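Local coordinates for protein putative Nitroreductase (Anabaena variabilis ATCC 29413, PDB 3EO7) that binds flavin mononucleotide and is probably an oxidoreductase of the nitroreductase type, at residues G104-A109 and W175-R180. Numbering follows the deposited sequence.
Sequences GGLYPA and WRYEDR
L106 reaches the last turn of helix 170-177 with both of its methyl groups, an example of how one branched side chain can join a loop to a helix end. L106 CD1 meets two consecutive residues of that turn, lying 3.6 Å from R176 CB and 3.6 Å from Y177 CE2. The other branch, L106 CD2, approaches the six-membered part of the indole, 4.0 Å from both W175 CE3 and W175 CZ3. With CG anti to the backbone N (chi1 168°), W175 turns the CE3-CZ3 side of its indole toward this methyl, which comes in obliquely, while its NE1 is hydrogen-bonded to the carbonyl oxygen of D32.

The loop that carries L106 joins strands 93-98 and 109-115 within the nitroreductase fold and borders the flavin: FMN touches G105 and Y107, and S102, whose OG accepts a hydrogen bond from Y107 N, is itself an FMN-binding residue.

Polar contact is indirect. A water donates to G104 O at 2.7 Å and accepts from R176 NH1 at 3.0 Å, sitting at the edge of the guanidinium in its plane. R176 gets there through a fully extended chain, its CG packed over one face of the Y177 ring, and Y177 OH lies over the centre of one guanidinium face. G104 N lies at the edge of the Y177 ring, near its plane, and 3.2 Å from Y177 OH, but the angle is too poor for a hydrogen bond.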
loop_
_atom_site.group_PDB
_atom_site.type_symbol
_atom_site.label_atom_id
_atom_site.label_comp_id
_atom_site.label_asym_id
_atom_site.label_seq_id
_atom_site.Cartn_x
_atom_site.Cartn_y
_atom_site.Cartn_z
ATOM N N GLY A 104 -1.340 12.692 4.684
ATOM C CA GLY A 104 -1.222 13.640 5.773
ATOM C C GLY A 104 -0.003 13.495 6.658
ATOM O O GLY A 104 0.111 14.221 7.684
ATOM N N GLY A 105 0.911 12.582 6.326
ATOM C CA GLY A 105 2.052 12.306 7.196
ATOM C C GLY A 105 1.562 11.836 8.565
ATOM O O GLY A 105 2.107 12.215 9.587
ATOM N N LEU A 106 0.564 10.969 8.573
ATOM C CA LEU A 106 -0.110 10.526 9.805
ATOM C C LEU A 106 0.290 9.139 10.330
ATOM O O LEU A 106 0.123 8.846 11.518
ATOM C CB LEU A 106 -1.632 10.638 9.608
ATOM C CG LEU A 106 -2.109 12.080 9.359
ATOM C CD1 LEU A 106 -3.601 12.098 8.995
ATOM C CD2 LEU A 106 -1.764 13.015 10.514
ATOM N N TYR A 107 0.801 8.284 9.453
ATOM C CA TYR A 107 1.352 6.978 9.823
ATOM C C TYR A 107 0.447 6.068 10.644
ATOM O O TYR A 107 0.829 5.614 11.730
ATOM C CB TYR A 107 2.752 7.132 10.492
ATOM C CG TYR A 107 3.588 7.992 9.621
ATOM C CD1 TYR A 107 4.029 7.526 8.389
ATOM C CD2 TYR A 107 3.843 9.320 9.956
ATOM C CE1 TYR A 107 4.757 8.352 7.520
ATOM C CE2 TYR A 107 4.556 10.138 9.096
ATOM C CZ TYR A 107 5.004 9.658 7.877
ATOM O OH TYR A 107 5.669 10.504 7.008
ATOM N N PRO A 108 -0.730 5.744 10.095
ATOM C CA PRO A 108 -1.648 4.823 10.776
ATOM C C PRO A 108 -1.076 3.406 10.965
ATOM O O PRO A 108 -1.426 2.727 11.934
ATOM C CB PRO A 108 -2.885 4.799 9.843
ATOM C CG PRO A 108 -2.309 5.117 8.476
ATOM C CD PRO A 108 -1.256 6.168 8.785
ATOM N N ALA A 109 -0.178 2.971 10.086
ATOM C CA ALA A 109 0.336 1.600 10.163
ATOM C C ALA A 109 1.330 1.374 11.293
ATOM O O ALA A 109 2.137 2.261 11.618
ATOM C CB ALA A 109 0.962 1.167 8.804
ATOM N N TRP A 175 -8.088 11.433 12.935
ATOM C CA TRP A 175 -7.879 12.749 13.547
ATOM C C TRP A 175 -7.993 13.808 12.459
ATOM O O TRP A 175 -8.598 14.853 12.682
ATOM C CB TRP A 175 -6.533 12.785 14.280
ATOM C CG TRP A 175 -6.132 14.181 14.679
ATOM C CD1 TRP A 175 -6.587 14.881 15.729
ATOM C CD2 TRP A 175 -5.239 15.041 13.969
ATOM N NE1 TRP A 175 -6.023 16.148 15.745
ATOM C CE2 TRP A 175 -5.186 16.263 14.669
ATOM C CE3 TRP A 175 -4.463 14.892 12.825
ATOM C CZ2 TRP A 175 -4.381 17.313 14.263
ATOM C CZ3 TRP A 175 -3.664 15.941 12.415
ATOM C CH2 TRP A 175 -3.622 17.126 13.125
ATOM N N ARG A 176 -7.455 13.521 11.271
ATOM C CA ARG A 176 -7.575 14.446 10.160
ATOM C C ARG A 176 -8.732 14.167 9.209
ATOM O O ARG A 176 -9.473 15.087 8.841
ATOM C CB ARG A 176 -6.290 14.470 9.334
ATOM C CG ARG A 176 -6.444 15.387 8.097
ATOM C CD ARG A 176 -5.145 15.702 7.460
ATOM N NE ARG A 176 -5.384 16.386 6.182
ATOM C CZ ARG A 176 -4.431 16.940 5.433
ATOM N NH1 ARG A 176 -3.161 16.960 5.842
ATOM N NH2 ARG A 176 -4.762 17.500 4.266
ATOM N N TYR A 177 -8.888 12.911 8.804
ATOM C CA TYR A 177 -9.817 12.545 7.713
ATOM C C TYR A 177 -11.188 12.039 8.149
ATOM O O TYR A 177 -12.066 11.786 7.314
ATOM C CB TYR A 177 -9.148 11.504 6.819
ATOM C CG TYR A 177 -7.882 12.030 6.151
ATOM C CD1 TYR A 177 -7.955 12.963 5.120
ATOM C CD2 TYR A 177 -6.629 11.569 6.525
ATOM C CE1 TYR A 177 -6.808 13.456 4.526
ATOM C CE2 TYR A 177 -5.494 12.056 5.928
ATOM C CZ TYR A 177 -5.584 12.985 4.931
ATOM O OH TYR A 177 -4.415 13.437 4.366
ATOM N N GLU A 178 -11.377 11.933 9.451
ATOM C CA GLU A 178 -12.628 11.437 10.003
ATOM C C GLU A 178 -12.978 10.120 9.316
ATOM O O GLU A 178 -12.086 9.275 9.175
ATOM C CB GLU A 178 -13.699 12.512 9.898
ATOM C CG GLU A 178 -13.312 13.775 10.701
ATOM C CD GLU A 178 -14.415 14.850 10.731
ATOM O OE1 GLU A 178 -14.773 15.385 9.678
ATOM O OE2 GLU A 178 -14.882 15.161 11.832
ATOM N N ASP A 179 -14.225 9.911 8.895
ATOM C CA ASP A 179 -14.590 8.603 8.327
ATOM C C ASP A 179 -13.841 8.265 7.034
ATOM O O ASP A 179 -13.651 7.091 6.721
ATOM C CB ASP A 179 -16.087 8.492 8.106
ATOM C CG ASP A 179 -16.880 8.428 9.398
ATOM O OD1 ASP A 179 -16.386 7.871 10.413
ATOM O OD2 ASP A 179 -17.998 8.969 9.359
ATOM N N ARG A 180 -13.392 9.291 6.292
ATOM C CA ARG A 180 -12.632 9.058 5.046
ATOM C C ARG A 180 -11.287 8.407 5.319
ATOM O O ARG A 180 -10.620 7.936 4.413
ATOM C CB ARG A 180 -12.386 10.374 4.309
ATOM C CG ARG A 180 -13.643 11.120 3.911
ATOM C CD ARG A 180 -13.336 12.191 2.888
ATOM N NE ARG A 180 -14.549 12.777 2.308
ATOM C CZ ARG A 180 -15.197 13.834 2.770
ATOM N NH1 ARG A 180 -14.797 14.468 3.862
ATOM N NH2 ARG A 180 -16.275 14.274 2.128
HETATM O O HOH W 1 -1.800 15.989 8.348
#